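Local coordinates for protein dihydrodipicolinate synthase (Rhodopseudomonas palustris, PDB 3DZ1) that probably catalyses the condensation of pyruvate with aspartate semialdehyde to 4-hydroxy-tetrahydrodipicolinate, a step of lysine biosynthesis, at residues Ile31-Asp36 with Arg69-Ala74; Cys43-Leu49 with Met77-Gly82; Ile120-Phe124 with Val154-Ile158; Asp206-Glu210 with Arg238-His242; Pro250-Tyr254 with Glu294-Leu299. All blocks are in the same frame, centred on the assembly; numbering follows the deposited sequence.

Contact 1: residues Ile31-Asp36 with Arg69-Ala74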
# COMPACT_ATOMS: atom_id res chain seq x y z
N ILE A 31 3.35 31.47 18.57
CA ILE A 31 2.40 31.52 17.47
C ILE A 31 2.33 32.97 16.97
O ILE A 31 2.35 33.22 15.77
CB ILE A 31 0.99 31.05 17.90
CG1 ILE A 31 1.00 29.54 18.12
CG2 ILE A 31 -0.04 31.43 16.84
CD1 ILE A 31 -0.30 28.97 18.63
N ASP A 32 2.28 33.92 17.90
CA ASP A 32 2.21 35.33 17.52
C ASP A 32 3.53 35.77 16.87
O ASP A 32 3.53 36.50 15.88
CB ASP A 32 1.94 36.22 18.74
CG ASP A 32 0.66 35.86 19.46
OD1 ASP A 32 -0.33 35.49 18.80
OD2 ASP A 32 0.64 35.97 20.71
N ARG A 33 4.64 35.32 17.43
CA ARG A 33 5.96 35.66 16.92
C ARG A 33 6.14 35.14 15.49
O ARG A 33 6.66 35.84 14.62
CB ARG A 33 7.02 35.07 17.85
CG ARG A 33 8.44 35.48 17.55
CD ARG A 33 9.37 34.80 18.52
NE ARG A 33 9.04 35.13 19.90
CZ ARG A 33 9.01 34.25 20.90
NH1 ARG A 33 9.29 32.97 20.68
NH2 ARG A 33 8.71 34.66 22.13
N LEU A 34 5.71 33.90 15.26
CA LEU A 34 5.80 33.31 13.93
C LEU A 34 4.94 34.10 12.95
O LEU A 34 5.38 34.42 11.85
CB LEU A 34 5.31 31.85 13.95
CG LEU A 34 6.31 30.76 14.31
CD1 LEU A 34 5.60 29.41 14.37
CD2 LEU A 34 7.42 30.74 13.27
N THR A 35 3.72 34.40 13.36
CA THR A 35 2.79 35.14 12.52
C THR A 35 3.34 36.51 12.13
O THR A 35 3.27 36.91 10.96
CB THR A 35 1.43 35.34 13.21
OG1 THR A 35 0.88 34.06 13.55
CG2 THR A 35 0.47 36.08 12.29
N ASP A 36 3.88 37.24 13.11
CA ASP A 36 4.44 38.57 12.84
C ASP A 36 5.59 38.45 11.86
O ASP A 36 5.78 39.31 10.99
CB ASP A 36 4.95 39.21 14.14
CG ASP A 36 3.84 39.51 15.12
OD1 ASP A 36 2.68 39.65 14.67
OD2 ASP A 36 4.13 39.62 16.33
N ARG A 69 -5.94 31.41 17.11
CA ARG A 69 -4.84 32.28 17.49
C ARG A 69 -4.17 32.85 16.24
O ARG A 69 -3.90 34.05 16.15
CB ARG A 69 -3.80 31.50 18.31
CG ARG A 69 -2.69 32.36 18.90
CD ARG A 69 -3.11 32.92 20.24
NE ARG A 69 -2.10 33.83 20.81
CZ ARG A 69 -2.15 34.31 22.04
NH1 ARG A 69 -3.14 33.96 22.85
NH2 ARG A 69 -1.21 35.14 22.47
N PHE A 70 -3.89 31.97 15.27
CA PHE A 70 -3.26 32.38 14.02
C PHE A 70 -4.14 33.31 13.20
O PHE A 70 -3.67 34.31 12.66
CB PHE A 70 -2.92 31.15 13.16
CG PHE A 70 -1.61 30.49 13.51
CD1 PHE A 70 -0.41 31.14 13.27
CD2 PHE A 70 -1.58 29.22 14.06
CE1 PHE A 70 0.81 30.53 13.56
CE2 PHE A 70 -0.37 28.59 14.36
CZ PHE A 70 0.83 29.25 14.10
N ILE A 71 -5.42 32.97 13.09
CA ILE A 71 -6.36 33.77 12.33
C ILE A 71 -6.45 35.20 12.87
O ILE A 71 -6.37 36.17 12.11
CB ILE A 71 -7.77 33.14 12.33
CG1 ILE A 71 -7.73 31.79 11.60
CG2 ILE A 71 -8.76 34.05 11.62
CD1 ILE A 71 -9.03 31.01 11.65
N LYS A 72 -6.59 35.33 14.18
CA LYS A 72 -6.70 36.64 14.81
C LYS A 72 -5.43 37.48 14.72
O LYS A 72 -5.49 38.71 14.67
CB LYS A 72 -7.12 36.48 16.27
CG LYS A 72 -8.46 35.79 16.46
CD LYS A 72 -9.57 36.55 15.75
CE LYS A 72 -10.92 35.90 15.99
NZ LYS A 72 -12.00 36.66 15.31
N ARG A 73 -4.28 36.81 14.69
CA ARG A 73 -3.00 37.51 14.64
C ARG A 73 -2.63 38.00 13.23
O ARG A 73 -2.08 39.09 13.07
CB ARG A 73 -1.89 36.60 15.18
CG ARG A 73 -0.55 37.29 15.37
CD ARG A 73 -0.57 38.19 16.58
NE ARG A 73 0.72 38.84 16.81
CZ ARG A 73 1.01 39.56 17.89
NH1 ARG A 73 0.11 39.71 18.85
NH2 ARG A 73 2.21 40.12 18.01
N ALA A 74 -2.92 37.19 12.22
CA ALA A 74 -2.60 37.54 10.84
C ALA A 74 -3.65 38.44 10.21
O ALA A 74 -4.27 38.08 9.20
CB ALA A 74 -2.43 36.27 10.01
O HOH W 1 -2.32 37.80 19.73

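Contact 2: residues Cys43-Leu49 with Met77-Gly82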
# COMPACT_ATOMS: atom_id res chain seq x y z
N CYS A 43 5.10 37.42 3.30
CA CYS A 43 4.22 36.28 3.02
C CYS A 43 2.80 36.80 2.79
O CYS A 43 2.36 37.73 3.47
CB CYS A 43 4.22 35.30 4.20
SG CYS A 43 5.74 34.33 4.37
N GLU A 44 2.09 36.21 1.83
CA GLU A 44 0.72 36.63 1.53
C GLU A 44 -0.28 35.88 2.39
O GLU A 44 -1.42 36.32 2.57
CB GLU A 44 0.41 36.38 0.05
CG GLU A 44 -1.04 36.70 -0.32
CD GLU A 44 -1.24 36.92 -1.81
OE1 GLU A 44 -0.51 37.77 -2.38
OE2 GLU A 44 -2.13 36.27 -2.41
N GLY A 45 0.13 34.74 2.93
CA GLY A 45 -0.77 33.97 3.75
C GLY A 45 -0.08 32.94 4.62
O GLY A 45 1.14 32.77 4.55
N VAL A 46 -0.88 32.26 5.43
CA VAL A 46 -0.36 31.24 6.33
C VAL A 46 -1.34 30.07 6.36
O VAL A 46 -2.55 30.27 6.41
CB VAL A 46 -0.21 31.80 7.77
CG1 VAL A 46 0.49 30.78 8.67
CG2 VAL A 46 0.58 33.11 7.75
N THR A 47 -0.80 28.85 6.31
CA THR A 47 -1.63 27.66 6.38
C THR A 47 -1.35 27.04 7.74
O THR A 47 -0.20 26.90 8.14
CB THR A 47 -1.27 26.68 5.24
OG1 THR A 47 -1.55 27.32 3.98
CG2 THR A 47 -2.11 25.40 5.34
N VAL A 48 -2.41 26.70 8.47
CA VAL A 48 -2.25 26.14 9.81
C VAL A 48 -2.89 24.78 10.02
O VAL A 48 -3.73 24.34 9.23
CB VAL A 48 -2.82 27.12 10.88
CG1 VAL A 48 -2.10 28.45 10.79
CG2 VAL A 48 -4.30 27.32 10.67
N LEU A 49 -2.48 24.12 11.10
CA LEU A 49 -2.97 22.80 11.47
C LEU A 49 -2.52 21.76 10.45
O LEU A 49 -1.45 21.89 9.86
CB LEU A 49 -4.49 22.80 11.62
CG LEU A 49 -4.99 23.72 12.76
CD1 LEU A 49 -6.50 23.59 12.91
CD2 LEU A 49 -4.30 23.33 14.05
N MSE A 77 -3.06 39.10 6.46
CA MSE A 77 -2.81 37.95 5.60
C MSE A 77 -3.99 36.98 5.58
O MSE A 77 -4.80 36.96 6.51
CB MSE A 77 -1.57 37.19 6.07
CG MSE A 77 -0.29 37.99 6.04
SE MSE A 77 1.20 36.92 6.63
CE MSE A 77 0.73 36.75 8.50
N GLN A 78 -4.08 36.19 4.53
CA GLN A 78 -5.15 35.21 4.41
C GLN A 78 -4.68 33.92 5.09
O GLN A 78 -3.61 33.41 4.77
CB GLN A 78 -5.45 34.95 2.93
CG GLN A 78 -5.85 36.21 2.16
CD GLN A 78 -6.12 35.94 0.69
OE1 GLN A 78 -5.23 35.48 -0.05
NE2 GLN A 78 -7.34 36.24 0.24
N VAL A 79 -5.46 33.42 6.03
CA VAL A 79 -5.10 32.19 6.74
C VAL A 79 -5.95 31.01 6.29
O VAL A 79 -7.18 31.08 6.30
CB VAL A 79 -5.23 32.36 8.27
CG1 VAL A 79 -5.02 31.03 8.98
CG2 VAL A 79 -4.20 33.37 8.76
N ILE A 80 -5.28 29.94 5.90
CA ILE A 80 -5.95 28.73 5.44
C ILE A 80 -5.84 27.65 6.51
O ILE A 80 -4.74 27.36 6.99
CB ILE A 80 -5.30 28.23 4.14
CG1 ILE A 80 -5.44 29.30 3.06
CG2 ILE A 80 -5.94 26.93 3.69
CD1 ILE A 80 -4.54 29.08 1.87
N VAL A 81 -6.96 27.07 6.89
CA VAL A 81 -6.95 26.04 7.92
C VAL A 81 -7.14 24.66 7.31
O VAL A 81 -8.08 24.43 6.54
CB VAL A 81 -8.05 26.29 8.97
CG1 VAL A 81 -7.97 25.23 10.08
CG2 VAL A 81 -7.91 27.69 9.55
N GLY A 82 -6.24 23.74 7.63
CA GLY A 82 -6.37 22.39 7.11
C GLY A 82 -7.52 21.74 7.86
O GLY A 82 -7.54 21.77 9.09

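Contact 3: residues Ile120-Phe124 with Val154-Ile158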
# COMPACT_ATOMS: atom_id res chain seq x y z
N ILE A 120 -12.54 9.39 -6.07
CA ILE A 120 -11.94 10.69 -5.80
C ILE A 120 -12.92 11.84 -6.00
O ILE A 120 -13.12 12.66 -5.10
CB ILE A 120 -10.68 10.93 -6.68
CG1 ILE A 120 -9.61 9.90 -6.31
CG2 ILE A 120 -10.13 12.34 -6.47
CD1 ILE A 120 -8.41 9.90 -7.23
N THR A 121 -13.57 11.90 -7.17
CA THR A 121 -14.51 12.99 -7.41
C THR A 121 -15.70 12.91 -6.47
O THR A 121 -16.20 13.94 -6.01
CB THR A 121 -15.00 13.00 -8.88
OG1 THR A 121 -15.53 11.71 -9.22
CG2 THR A 121 -13.85 13.33 -9.81
N THR A 122 -16.15 11.71 -6.15
CA THR A 122 -17.27 11.56 -5.24
C THR A 122 -16.92 12.07 -3.85
O THR A 122 -17.72 12.77 -3.22
CB THR A 122 -17.73 10.09 -5.14
OG1 THR A 122 -18.39 9.73 -6.35
CG2 THR A 122 -18.69 9.90 -3.96
N TYR A 123 -15.73 11.72 -3.37
CA TYR A 123 -15.32 12.15 -2.04
C TYR A 123 -15.39 13.67 -1.88
O TYR A 123 -15.94 14.18 -0.91
CB TYR A 123 -13.89 11.70 -1.73
CG TYR A 123 -13.43 12.22 -0.39
CD1 TYR A 123 -13.88 11.62 0.79
CD2 TYR A 123 -12.63 13.36 -0.29
CE1 TYR A 123 -13.55 12.15 2.03
CE2 TYR A 123 -12.30 13.90 0.95
CZ TYR A 123 -12.76 13.29 2.11
OH TYR A 123 -12.46 13.83 3.34
N PHE A 124 -14.82 14.38 -2.84
CA PHE A 124 -14.81 15.83 -2.75
C PHE A 124 -16.19 16.47 -2.87
O PHE A 124 -16.41 17.54 -2.30
CB PHE A 124 -13.80 16.40 -3.75
CG PHE A 124 -12.38 16.20 -3.30
CD1 PHE A 124 -11.91 16.87 -2.17
CD2 PHE A 124 -11.55 15.28 -3.93
CE1 PHE A 124 -10.64 16.62 -1.67
CE2 PHE A 124 -10.28 15.02 -3.44
CZ PHE A 124 -9.82 15.69 -2.31
N VAL A 154 -8.81 14.77 -13.58
CA VAL A 154 -9.55 14.52 -12.35
C VAL A 154 -9.58 15.80 -11.53
O VAL A 154 -10.60 16.16 -10.94
CB VAL A 154 -8.90 13.38 -11.51
CG1 VAL A 154 -9.38 13.45 -10.06
CG2 VAL A 154 -9.28 12.02 -12.10
N ILE A 155 -8.44 16.50 -11.50
CA ILE A 155 -8.36 17.75 -10.77
C ILE A 155 -9.35 18.74 -11.39
O ILE A 155 -10.10 19.40 -10.68
CB ILE A 155 -6.94 18.34 -10.83
CG1 ILE A 155 -6.00 17.47 -9.99
CG2 ILE A 155 -6.94 19.79 -10.33
CD1 ILE A 155 -4.53 17.84 -10.11
N ARG A 156 -9.35 18.82 -12.72
CA ARG A 156 -10.25 19.73 -13.42
C ARG A 156 -11.71 19.45 -13.06
O ARG A 156 -12.49 20.38 -12.83
CB ARG A 156 -10.06 19.61 -14.94
CG ARG A 156 -11.07 20.43 -15.74
CD ARG A 156 -10.80 20.35 -17.23
NE ARG A 156 -10.93 18.99 -17.74
CZ ARG A 156 -10.64 18.62 -18.98
NH1 ARG A 156 -10.21 19.52 -19.86
NH2 ARG A 156 -10.78 17.36 -19.35
N GLN A 157 -12.07 18.17 -13.01
CA GLN A 157 -13.43 17.78 -12.67
C GLN A 157 -13.78 18.19 -11.24
O GLN A 157 -14.86 18.72 -10.99
CB GLN A 157 -13.58 16.27 -12.84
CG GLN A 157 -14.93 15.72 -12.40
CD GLN A 157 -15.23 14.37 -13.04
OE1 GLN A 157 -14.33 13.54 -13.20
NE2 GLN A 157 -16.49 14.15 -13.39
N ILE A 158 -12.87 17.93 -10.31
CA ILE A 158 -13.09 18.28 -8.91
C ILE A 158 -13.37 19.78 -8.78
O ILE A 158 -14.30 20.19 -8.08
CB ILE A 158 -11.84 17.96 -8.05
CG1 ILE A 158 -11.62 16.45 -8.00
CG2 ILE A 158 -12.02 18.53 -6.64
CD1 ILE A 158 -10.31 16.05 -7.34

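Contact 4: residues Asp206-Glu210 with Arg238-His242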
# COMPACT_ATOMS: atom_id res chain seq x y z
N ASP A 206 11.79 26.19 -8.27
CA ASP A 206 12.45 26.94 -9.32
C ASP A 206 11.77 26.75 -10.68
O ASP A 206 11.46 27.72 -11.37
CB ASP A 206 13.94 26.59 -9.39
CG ASP A 206 14.21 25.12 -9.63
OD1 ASP A 206 13.37 24.26 -9.28
OD2 ASP A 206 15.30 24.80 -10.16
N PHE A 207 11.52 25.50 -11.04
CA PHE A 207 10.88 25.22 -12.32
C PHE A 207 9.36 25.31 -12.26
O PHE A 207 8.71 25.59 -13.27
CB PHE A 207 11.33 23.85 -12.84
CG PHE A 207 12.75 23.83 -13.34
CD1 PHE A 207 13.11 24.58 -14.46
CD2 PHE A 207 13.73 23.10 -12.68
CE1 PHE A 207 14.43 24.60 -14.91
CE2 PHE A 207 15.05 23.11 -13.13
CZ PHE A 207 15.40 23.86 -14.24
N GLU A 208 8.79 25.10 -11.08
CA GLU A 208 7.34 25.19 -10.94
C GLU A 208 6.88 26.60 -11.26
O GLU A 208 5.82 26.79 -11.86
CB GLU A 208 6.92 24.78 -9.53
CG GLU A 208 6.93 23.27 -9.32
CD GLU A 208 6.93 22.88 -7.86
OE1 GLU A 208 6.60 21.71 -7.57
OE2 GLU A 208 7.26 23.73 -7.01
N MSE A 209 7.67 27.59 -10.88
CA MSE A 209 7.32 28.98 -11.17
C MSE A 209 7.37 29.20 -12.68
O MSE A 209 6.51 29.88 -13.24
CB MSE A 209 8.28 29.95 -10.47
CG MSE A 209 8.15 29.99 -8.95
SE MSE A 209 6.32 30.21 -8.29
CE MSE A 209 5.90 31.91 -9.14
N GLU A 210 8.37 28.61 -13.33
CA GLU A 210 8.50 28.75 -14.78
C GLU A 210 7.32 28.11 -15.51
O GLU A 210 6.88 28.60 -16.56
CB GLU A 210 9.82 28.14 -15.26
CG GLU A 210 11.05 28.78 -14.61
CD GLU A 210 12.36 28.29 -15.20
OE1 GLU A 210 12.33 27.38 -16.06
OE2 GLU A 210 13.42 28.83 -14.81
N ARG A 238 15.51 34.74 -14.49
CA ARG A 238 15.84 33.32 -14.38
C ARG A 238 17.13 32.98 -13.64
O ARG A 238 17.12 32.16 -12.72
CB ARG A 238 15.87 32.67 -15.77
CG ARG A 238 15.62 31.16 -15.72
CD ARG A 238 15.74 30.49 -17.08
NE ARG A 238 15.19 29.14 -17.04
CZ ARG A 238 15.31 28.24 -18.02
NH1 ARG A 238 15.98 28.54 -19.12
NH2 ARG A 238 14.75 27.04 -17.89
N ASP A 239 18.24 33.59 -14.03
CA ASP A 239 19.51 33.30 -13.38
C ASP A 239 19.51 33.68 -11.92
O ASP A 239 19.98 32.93 -11.08
CB ASP A 239 20.67 33.99 -14.10
CG ASP A 239 20.91 33.43 -15.50
OD1 ASP A 239 20.44 32.31 -15.79
OD2 ASP A 239 21.58 34.11 -16.31
N LEU A 240 18.98 34.86 -11.59
CA LEU A 240 18.95 35.30 -10.20
C LEU A 240 18.07 34.38 -9.37
O LEU A 240 18.42 34.01 -8.25
CB LEU A 240 18.42 36.74 -10.10
CG LEU A 240 19.29 37.82 -10.76
CD1 LEU A 240 18.69 39.19 -10.50
CD2 LEU A 240 20.70 37.75 -10.20
N ALA A 241 16.92 34.02 -9.93
CA ALA A 241 15.99 33.13 -9.24
C ALA A 241 16.65 31.79 -8.96
O ALA A 241 16.61 31.30 -7.84
CB ALA A 241 14.73 32.94 -10.08
N HIS A 242 17.24 31.19 -9.99
CA HIS A 242 17.91 29.90 -9.82
C HIS A 242 19.16 29.97 -8.95
O HIS A 242 19.51 29.00 -8.27
CB HIS A 242 18.25 29.30 -11.19
CG HIS A 242 17.08 28.66 -11.86
ND1 HIS A 242 16.81 27.31 -11.75
CD2 HIS A 242 16.08 29.18 -12.61
CE1 HIS A 242 15.70 27.03 -12.40
NE2 HIS A 242 15.23 28.15 -12.93
O HOH W 2 18.18 25.50 -10.40

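Contact 5: residues Pro250-Tyr254 with Glu294-Leu299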
# COMPACT_ATOMS: atom_id res chain seq x y z
N PRO A 250 20.43 22.79 -0.88
CA PRO A 250 21.02 21.81 0.04
C PRO A 250 20.21 21.67 1.32
O PRO A 250 19.98 20.56 1.80
CB PRO A 250 22.42 22.39 0.29
CG PRO A 250 22.75 23.00 -1.03
CD PRO A 250 21.45 23.74 -1.36
N LEU A 251 19.76 22.80 1.88
CA LEU A 251 18.96 22.77 3.10
C LEU A 251 17.53 22.39 2.80
O LEU A 251 16.88 21.70 3.59
CB LEU A 251 19.01 24.13 3.81
CG LEU A 251 18.25 24.23 5.13
CD1 LEU A 251 18.78 23.20 6.12
CD2 LEU A 251 18.38 25.65 5.69
N ILE A 252 17.01 22.83 1.66
CA ILE A 252 15.65 22.47 1.27
C ILE A 252 15.55 20.95 1.21
O ILE A 252 14.60 20.36 1.74
CB ILE A 252 15.29 23.05 -0.12
CG1 ILE A 252 15.07 24.56 0.00
CG2 ILE A 252 14.06 22.35 -0.69
CD1 ILE A 252 14.89 25.28 -1.33
N ARG A 253 16.52 20.30 0.58
CA ARG A 253 16.47 18.85 0.48
C ARG A 253 16.72 18.14 1.80
O ARG A 253 16.18 17.06 2.03
CB ARG A 253 17.44 18.33 -0.60
CG ARG A 253 18.89 18.58 -0.35
CD ARG A 253 19.53 17.50 0.52
NE ARG A 253 20.71 18.05 1.16
CZ ARG A 253 21.93 17.51 1.12
NH1 ARG A 253 22.14 16.37 0.48
NH2 ARG A 253 22.93 18.14 1.73
N TYR A 254 17.52 18.74 2.68
CA TYR A 254 17.79 18.11 3.97
C TYR A 254 16.50 18.10 4.80
O TYR A 254 16.18 17.12 5.46
CB TYR A 254 18.88 18.86 4.75
CG TYR A 254 19.48 18.04 5.88
CD1 TYR A 254 20.63 17.28 5.68
CD2 TYR A 254 18.86 17.98 7.13
CE1 TYR A 254 21.16 16.49 6.71
CE2 TYR A 254 19.37 17.19 8.15
CZ TYR A 254 20.52 16.44 7.94
OH TYR A 254 21.01 15.65 8.95
N GLU A 294 25.12 18.88 11.09
CA GLU A 294 24.98 18.89 9.64
C GLU A 294 24.08 20.04 9.20
O GLU A 294 24.37 20.72 8.22
CB GLU A 294 24.42 17.55 9.15
CG GLU A 294 25.29 16.36 9.56
CD GLU A 294 24.70 15.02 9.16
OE1 GLU A 294 23.47 14.85 9.29
OE2 GLU A 294 25.47 14.13 8.73
N VAL A 295 22.99 20.26 9.92
CA VAL A 295 22.08 21.35 9.61
C VAL A 295 22.83 22.67 9.81
O VAL A 295 22.73 23.58 8.99
CB VAL A 295 20.82 21.35 10.51
CG1 VAL A 295 20.00 22.62 10.29
CG2 VAL A 295 19.98 20.11 10.21
N ASP A 296 23.59 22.75 10.90
CA ASP A 296 24.37 23.96 11.19
C ASP A 296 25.35 24.23 10.06
O ASP A 296 25.57 25.38 9.68
CB ASP A 296 25.15 23.81 12.50
CG ASP A 296 24.27 23.83 13.73
OD1 ASP A 296 23.10 24.25 13.61
OD2 ASP A 296 24.75 23.45 14.82
N TYR A 297 25.95 23.17 9.53
CA TYR A 297 26.91 23.31 8.44
C TYR A 297 26.23 23.93 7.21
O TYR A 297 26.76 24.86 6.60
CB TYR A 297 27.51 21.95 8.06
CG TYR A 297 28.56 22.03 6.98
CD1 TYR A 297 29.77 22.69 7.20
CD2 TYR A 297 28.36 21.44 5.74
CE1 TYR A 297 30.75 22.77 6.20
CE2 TYR A 297 29.33 21.51 4.73
CZ TYR A 297 30.52 22.17 4.97
OH TYR A 297 31.48 22.22 3.99
N LEU A 298 25.06 23.41 6.86
CA LEU A 298 24.32 23.92 5.72
C LEU A 298 23.95 25.38 5.95
O LEU A 298 24.05 26.21 5.03
CB LEU A 298 23.06 23.09 5.48
CG LEU A 298 23.29 21.63 5.08
CD1 LEU A 298 21.95 20.93 4.90
CD2 LEU A 298 24.11 21.56 3.80
N LEU A 299 23.53 25.70 7.17
CA LEU A 299 23.16 27.06 7.52
C LEU A 299 24.34 28.01 7.36
O LEU A 299 24.18 29.14 6.88
CB LEU A 299 22.66 27.12 8.97
CG LEU A 299 21.29 26.50 9.26
CD1 LEU A 299 21.03 26.45 10.77
CD2 LEU A 299 20.21 27.33 8.56

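Contact 1: residues Ile31-Asp36 with Arg69-Ala74
The CG2 methyl of I31 sits squarely over one face of the F70 ring, 3.4 Å from its centroid and almost on the ring normal. At the edge of the same ring is T35, whose OG1 comes to 3.2 Å from F70 CD1. That hydroxyl is tied back to its own helix, bonding I31 O at 2.8 Å, and the carbonyl oxygen also takes T35 N from the opposite face of its plane. The T35 methyl, CG2, turns instead to R73, meeting its CG at 3.5 Å, and touches the CB of A74. This is the buried, close-fitted half of a packing between two neighbouring outer helices of the TIM barrel, 28-40 and 60-73, whose short segments here cross at -43°. Further out the contact becomes polar and partly exposed. R69 clasps D32 side-on with two nitrogens: NH2 meets the syn lone pair of OD2 at 2.7 Å and is nearly straight (172°), while NE reaches OD1 from a tilt. R73, bent at chi2 (74°), folds back to hold D36 in the same manner, with NH2 to OD2 at 2.6 Å. The guanidinium of R73 lies flat against D32, whose CB stands over one face, 3.5 Å from NE. On this looser side, a water spans D32 OD1 and R73 NH1.

Contact 2: residues Cys43-Leu49 with Met77-Gly82
The E44 carboxylate and the Q78 amide run alongside each other in the same direction, their planes 65° apart; OE2 of E44 stays 4.0 Å from OE1 of Q78, and its bond is made to A10 N instead. Beyond them the two parallel strands are joined by backbone hydrogen bonds. After a weak start from Q78 N to E44 O, V46 N bonds Q78 O, I80 N bonds V46 O at 2.8 Å, V48 N bonds I80 O at 2.8 Å and G82 N bonds V48 O. On one face of this ladder T47 OG1 rests against I80 CB at 3.9 Å, a buried hydroxyl with no hydrogen-bonding partner in the model; T47 is close to M217, predicted to bind pyruvate. The other face is aliphatic: V48 CG2 meets V81 CG2 at 3.8 Å. Just before strand 78-82, selenomethionine M77 bends at chi3 (-70°), laying CE against V46 CG2 at 3.7 Å and SE beside C43 O. The two strands belong to a beta-alpha-beta unit of the TIM barrel. Helix 60-73 packs on V48, L49 and V79, helix 28-40 covers M77 and V46, and strand 11-15 carries the ladder on from E44, G45 and T47.

Contact 3: residues Ile120-Phe124 with Val154-Ile158
Segments I120-F124 and V154-I158 run in nearly the same direction, 25° apart with their axes 9.8 Å from each other, and T121 and I158 have the closest CA atoms. I120 offers its CG2 methyl to both V154 and I158, touching V154 CG1 and, equally at 3.8 Å, I158 CD1. The same I158 CD1 reaches on to F124, 3.7 Å from its CD2, coming at the ring obliquely, while I158 CG2 lies near F124 CB. I158 is thus wedged between I120 and F124, two residues one helical turn apart. Beside them is T121. Its chi1 of 54° sets OG1 in the crowded position between backbone N and carbonyl carbon, where it bonds D117 O of its own helix, and turns the CG2 methyl across to the exposed Q157, meeting OE1 at 3.4 Å. Helices 117-131 and 152-161 are neighbours on the outside of the barrel, and the apolar residues between them continue inward: I158 and F124 both rest on L139 of strand 137-141, and both also meet W137. No hydrogen bond links the two segments, so the helices are held by aliphatic and aromatic contact, with the threonine methyl against the glutamine at its outer margin.

Contact 4: residues Asp206-Glu210 with Arg238-His242
E210 OE2 takes two donors from opposite faces of its carboxylate plane: R238 NE at 2.9 Å and H242 NE2 at 2.7 Å. Both lie well out of that plane, 36° for the arginine and 47° for the histidine, although the oxygen lies close to the plane of each donor group. The second oxygen, OE1, is met on its syn side by R238 NH2 at 3.1 Å, a more bent bond, which makes the grip of R238 side-on. CG of H242 is anti to its carbonyl carbon (chi1 -79°), which brings the imidazole to the other helix, where CE1 stands over one face of the F207 ring, 3.7 Å from CZ and toward the rim. D206 OD2 comes to 3.2 Å from that same CE1, and a water bridges D206 OD2 and H242 ND1, so the imidazole is held at both nitrogens. Further out, R253 of the second subunit forms a salt bridge with D206, E293 of that subunit pairs with R238, and its Y297 meets the H242 ring edge-to-face. Helix 205-211, which follows barrel strand 195-198, thus meets 238-255, first of the helices after the barrel's last, 223-234, at a subunit interface. A glutamine in place of E210 would probably leave the R238 guanidinium without its negative mate on this side and weaken the hold on H242 NE2. Flanked by two carboxylates, H242 may be shifted toward its protonated form, though R238 and R253 of the second subunit, paired with those carboxylates, would temper this.

Contact 5: residues Pro250-Tyr254 with Glu294-Leu299
The phenol of Y254 donates to E294 OE1 at 2.6 Å, aimed nearly along the C-O bond, with ring and carboxylate planes close to perpendicular (84°). With CG anti to the backbone N (chi1 -163°) the ring reaches across to the antiparallel helix, where its CE2 meets V295 CG2 at 3.6 Å. Away from the hydroxyl the contact is apolar. L298 is a knob in a hole formed by P250, L251, R253 and Y254: its CD1 lies 3.7 Å from Y254 CB and equally near P250 O, and CD2 lies against P250 CB. L251 reaches L299 with CD2 to CD2 at 3.8 Å. One wall of the hole is pinned from within, since R253 NE bonds P250 O at 2.7 Å, in the carbonyl plane on a lone pair. A phenylalanine in place of Y254 would probably cost E294 OE1 this bond and the two segments their only direct hydrogen bond. E294 OE2 and R253 NH2 form salt bridges with R211 and D206 of the second subunit. Packing of 238-255 and 289-301, C-terminal helices that follow the barrel, thus rests mostly on aliphatic side chains around L298, with one short buried hydrogen bond to a carboxylate engaged at the interface.

Overall arrangement
Contacts 1 to 3 lie in the TIM barrel; contact 4 joins its helix 205-211 to the C-terminal helices, and contact 5 lies within them. They follow the chain in order, except that contacts 1 and 2 interleave: helix 60-73 of contact 1 is the crossover helix between the two strands of contact 2. These two touch directly, F70 resting on V48, with centres 10 Å apart. Contact 3 joins two neighbouring outer helices on the opposite side of the chain's centre from contact 1, about 33 Å away between centres. Contacts 4 and 5 share helix 238-255, centres about 20 Å apart, and lie at the interface with the second subunit, while no other chain touches contacts 1 to 3.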